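Local coordinates for protein importin subunit beta-1 (Saccharomyces cerevisiae, PDB 5OWU) that carries proteins into the nucleus as the beta subunit of the import receptor, pairing with importin alpha, which recognises the classical nuclear localization signal of the cargo, at residues 254-259 with 312-317. Numbering follows the deposited sequence.
Sequences LYYTFM and LQSYNF
Y256 slides its phenol past the ring of Y315 in the opposite direction, with the two planes inclined by only 17° but so far displaced that they barely overlap; CE2 of Y256 meets CD2 of Y315 at 3.6 Å. With CG anti to the backbone N (chi1 -179°), the Y256 side chain reaches across to the 312-317 loop, where its OH accepts the backbone N-H of Y315 in the plane of the ring, at 2.9 Å from Y315 N to Y256 OH. The same hydroxyl is hydrogen-bonded to E297, whose carboxylate also takes the backbone N-H of F317. CE1 of Y256 meets CE2 of F317 at 3.7 Å, the two rings set obliquely at 59°. Y315 returns the grip: its OH donates to T257 O at 2.8 Å, tilted out of the carbonyl plane, so each tyrosine hydroxyl bonds to the backbone of the other segment. A phenylalanine in place of Y256 would probably leave the Y315 amide without its acceptor across the contact and cost E297 its bond to the hydroxyl. F317 CZ also lies 4.0 Å from M259 C. In the loop itself, S314 OG accepts from N316 N at 3.1 Å, an ST turn just ahead of helix 317-332. F317 further meets, edge-to-face, an aromatic side chain on a chain of another protein. The contact thus ties the turn that follows helix 238-255 of HEAT repeat 6 to the loop entering repeat 8, while helix 280-306 packs against both segments, E296 and I300 touching Y256, E297 touching S314 and I293 touching F317.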
ATOM      1  N   LEU A 254      -0.492   8.827 -16.783  1.00 34.05           N
ATOM      2  CA  LEU A 254      -0.285   7.785 -17.791  1.00 34.41           C
ATOM      3  C   LEU A 254       0.422   8.279 -19.048  1.00 36.21           C
ATOM      4  O   LEU A 254       1.188   7.533 -19.667  1.00 32.07           O
ATOM      5  CB  LEU A 254      -1.629   7.180 -18.195  1.00 32.89           C
ATOM      6  CG  LEU A 254      -2.294   6.239 -17.201  1.00 39.85           C
ATOM      7  CD1 LEU A 254      -3.640   5.804 -17.759  1.00 47.93           C
ATOM      8  CD2 LEU A 254      -1.406   5.032 -16.930  1.00 46.51           C
ATOM      9  N   TYR A 255       0.161   9.510 -19.454  1.00 29.64           N
ATOM     10  CA  TYR A 255       0.651  10.062 -20.707  1.00 26.97           C
ATOM     11  C   TYR A 255       1.418  11.355 -20.469  1.00 34.42           C
ATOM     12  O   TYR A 255       1.350  12.279 -21.277  1.00 28.68           O
ATOM     13  CB  TYR A 255      -0.509  10.288 -21.677  1.00 37.22           C
ATOM     14  CG  TYR A 255      -1.255   9.015 -22.001  1.00 31.34           C
ATOM     15  CD1 TYR A 255      -0.679   8.044 -22.811  1.00 35.83           C
ATOM     16  CD2 TYR A 255      -2.527   8.775 -21.491  1.00 37.86           C
ATOM     17  CE1 TYR A 255      -1.345   6.867 -23.107  1.00 39.61           C
ATOM     18  CE2 TYR A 255      -3.208   7.591 -21.788  1.00 34.28           C
ATOM     19  CZ  TYR A 255      -2.605   6.647 -22.594  1.00 34.79           C
ATOM     20  OH  TYR A 255      -3.253   5.476 -22.903  1.00 39.12           O
ATOM     21  N   TYR A 256       2.132  11.430 -19.343  1.00 34.26           N
ATOM     22  CA  TYR A 256       3.023  12.550 -19.053  1.00 41.47           C
ATOM     23  C   TYR A 256       3.792  12.982 -20.300  1.00 46.35           C
ATOM     24  O   TYR A 256       3.872  14.177 -20.603  1.00 31.82           O
ATOM     25  CB  TYR A 256       4.000  12.175 -17.928  1.00 33.35           C
ATOM     26  CG  TYR A 256       4.945  13.291 -17.531  1.00 32.85           C
ATOM     27  CD1 TYR A 256       4.595  14.219 -16.555  1.00 39.89           C
ATOM     28  CD2 TYR A 256       6.190  13.417 -18.137  1.00 41.83           C
ATOM     29  CE1 TYR A 256       5.471  15.251 -16.194  1.00 35.70           C
ATOM     30  CE2 TYR A 256       7.062  14.431 -17.784  1.00 46.39           C
ATOM     31  CZ  TYR A 256       6.702  15.345 -16.814  1.00 35.14           C
ATOM     32  OH  TYR A 256       7.589  16.354 -16.482  1.00 37.56           O
ATOM     33  N   THR A 257       4.330  12.014 -21.049  1.00 38.68           N
ATOM     34  CA  THR A 257       5.237  12.332 -22.146  1.00 39.58           C
ATOM     35  C   THR A 257       4.598  13.229 -23.200  1.00 33.35           C
ATOM     36  O   THR A 257       5.323  13.875 -23.964  1.00 33.94           O
ATOM     37  CB  THR A 257       5.744  11.039 -22.803  1.00 43.60           C
ATOM     38  OG1 THR A 257       6.821  11.339 -23.700  1.00 51.27           O
ATOM     39  CG2 THR A 257       4.632  10.327 -23.567  1.00 34.48           C
ATOM     40  N   PHE A 258       3.269  13.290 -23.257  1.00 34.02           N
ATOM     41  CA  PHE A 258       2.560  14.078 -24.260  1.00 40.88           C
ATOM     42  C   PHE A 258       2.002  15.393 -23.718  1.00 33.64           C
ATOM     43  O   PHE A 258       1.289  16.091 -24.446  1.00 38.53           O
ATOM     44  CB  PHE A 258       1.406  13.264 -24.855  1.00 36.09           C
ATOM     45  CG  PHE A 258       1.834  12.019 -25.575  1.00 40.36           C
ATOM     46  CD1 PHE A 258       2.536  12.097 -26.768  1.00 47.90           C
ATOM     47  CD2 PHE A 258       1.496  10.770 -25.080  1.00 46.05           C
ATOM     48  CE1 PHE A 258       2.918  10.946 -27.443  1.00 45.68           C
ATOM     49  CE2 PHE A 258       1.869   9.616 -25.751  1.00 45.55           C
ATOM     50  CZ  PHE A 258       2.577   9.702 -26.932  1.00 49.43           C
ATOM     51  N   MET A 259       2.302  15.756 -22.474  1.00 30.25           N
ATOM     52  CA  MET A 259       1.592  16.865 -21.843  1.00 33.26           C
ATOM     53  C   MET A 259       2.226  18.242 -22.044  1.00 38.44           C
ATOM     54  O   MET A 259       1.589  19.247 -21.708  1.00 35.47           O
ATOM     55  CB  MET A 259       1.462  16.601 -20.346  1.00 29.91           C
ATOM     56  CG  MET A 259       0.511  15.453 -20.021  1.00 38.13           C
ATOM     57  SD  MET A 259      -1.192  15.781 -20.530  1.00 31.16           S
ATOM     58  CE  MET A 259      -1.295  14.870 -22.076  1.00 33.68           C
ATOM     59  N   LEU A 312      12.985   8.013 -20.355  1.00 78.02           N
ATOM     60  CA  LEU A 312      12.102   8.964 -19.690  1.00 75.52           C
ATOM     61  C   LEU A 312      12.795  10.306 -19.493  1.00 69.70           C
ATOM     62  O   LEU A 312      13.984  10.370 -19.176  1.00 70.80           O
ATOM     63  CB  LEU A 312      11.645   8.414 -18.336  1.00 69.74           C
ATOM     64  CG  LEU A 312      10.589   7.307 -18.319  1.00 76.85           C
ATOM     65  CD1 LEU A 312      10.270   6.925 -16.878  1.00 72.09           C
ATOM     66  CD2 LEU A 312       9.318   7.724 -19.054  1.00 77.24           C
ATOM     67  N   GLN A 313      12.032  11.380 -19.678  1.00 63.18           N
ATOM     68  CA  GLN A 313      12.544  12.737 -19.541  1.00 62.60           C
ATOM     69  C   GLN A 313      11.522  13.588 -18.805  1.00 51.63           C
ATOM     70  O   GLN A 313      10.334  13.570 -19.143  1.00 48.60           O
ATOM     71  CB  GLN A 313      12.855  13.351 -20.912  1.00 70.18           C
ATOM     72  CG  GLN A 313      11.742  13.166 -21.944  1.00 73.42           C
ATOM     73  CD  GLN A 313      11.906  14.059 -23.165  1.00 81.16           C
ATOM     74  OE1 GLN A 313      12.696  15.004 -23.162  1.00 74.52           O
ATOM     75  NE2 GLN A 313      11.150  13.762 -24.218  1.00 86.05           N
ATOM     76  N   SER A 314      11.978  14.329 -17.800  1.00 45.24           N
ATOM     77  CA  SER A 314      11.117  15.293 -17.134  1.00 44.10           C
ATOM     78  C   SER A 314      11.086  16.592 -17.925  1.00 36.21           C
ATOM     79  O   SER A 314      12.110  17.045 -18.439  1.00 44.98           O
ATOM     80  CB  SER A 314      11.603  15.559 -15.711  1.00 40.60           C
ATOM     81  OG  SER A 314      10.769  16.498 -15.048  1.00 37.24           O
ATOM     82  N   TYR A 315       9.897  17.173 -18.038  1.00 33.59           N
ATOM     83  CA  TYR A 315       9.729  18.516 -18.572  1.00 37.43           C
ATOM     84  C   TYR A 315       9.826  19.589 -17.497  1.00 41.13           C
ATOM     85  O   TYR A 315       9.766  20.778 -17.828  1.00 35.85           O
ATOM     86  CB  TYR A 315       8.383  18.632 -19.291  1.00 32.00           C
ATOM     87  CG  TYR A 315       8.240  17.686 -20.457  1.00 35.80           C
ATOM     88  CD1 TYR A 315       9.133  17.720 -21.521  1.00 37.80           C
ATOM     89  CD2 TYR A 315       7.206  16.765 -20.500  1.00 35.10           C
ATOM     90  CE1 TYR A 315       9.007  16.846 -22.594  1.00 44.80           C
ATOM     91  CE2 TYR A 315       7.067  15.893 -21.568  1.00 39.58           C
ATOM     92  CZ  TYR A 315       7.971  15.937 -22.610  1.00 40.23           C
ATOM     93  OH  TYR A 315       7.832  15.065 -23.668  1.00 45.43           O
ATOM     94  N   ASN A 316       9.956  19.204 -16.223  1.00 31.97           N
ATOM     95  CA  ASN A 316      10.185  20.160 -15.144  1.00 38.72           C
ATOM     96  C   ASN A 316       9.046  21.171 -15.048  1.00 37.51           C
ATOM     97  O   ASN A 316       9.270  22.373 -14.889  1.00 34.41           O
ATOM     98  CB  ASN A 316      11.530  20.872 -15.323  1.00 46.80           C
ATOM     99  CG  ASN A 316      12.711  19.921 -15.221  1.00 49.49           C
ATOM    100  OD1 ASN A 316      12.814  19.148 -14.271  1.00 48.13           O
ATOM    101  ND2 ASN A 316      13.596  19.962 -16.208  1.00 47.12           N
ATOM    102  N   PHE A 317       7.811  20.677 -15.150  1.00 35.38           N
ATOM    103  CA  PHE A 317       6.637  21.538 -15.014  1.00 34.31           C
ATOM    104  C   PHE A 317       6.620  22.247 -13.664  1.00 36.25           C
ATOM    105  O   PHE A 317       6.378  23.458 -13.584  1.00 35.25           O
ATOM    106  CB  PHE A 317       5.357  20.710 -15.173  1.00 32.46           C
ATOM    107  CG  PHE A 317       5.145  20.155 -16.559  1.00 32.15           C
ATOM    108  CD1 PHE A 317       5.306  20.958 -17.679  1.00 29.62           C
ATOM    109  CD2 PHE A 317       4.764  18.832 -16.737  1.00 33.44           C
ATOM    110  CE1 PHE A 317       5.101  20.448 -18.949  1.00 34.94           C
ATOM    111  CE2 PHE A 317       4.561  18.315 -18.006  1.00 38.83           C
ATOM    112  CZ  PHE A 317       4.728  19.128 -19.114  1.00 42.13           C
TER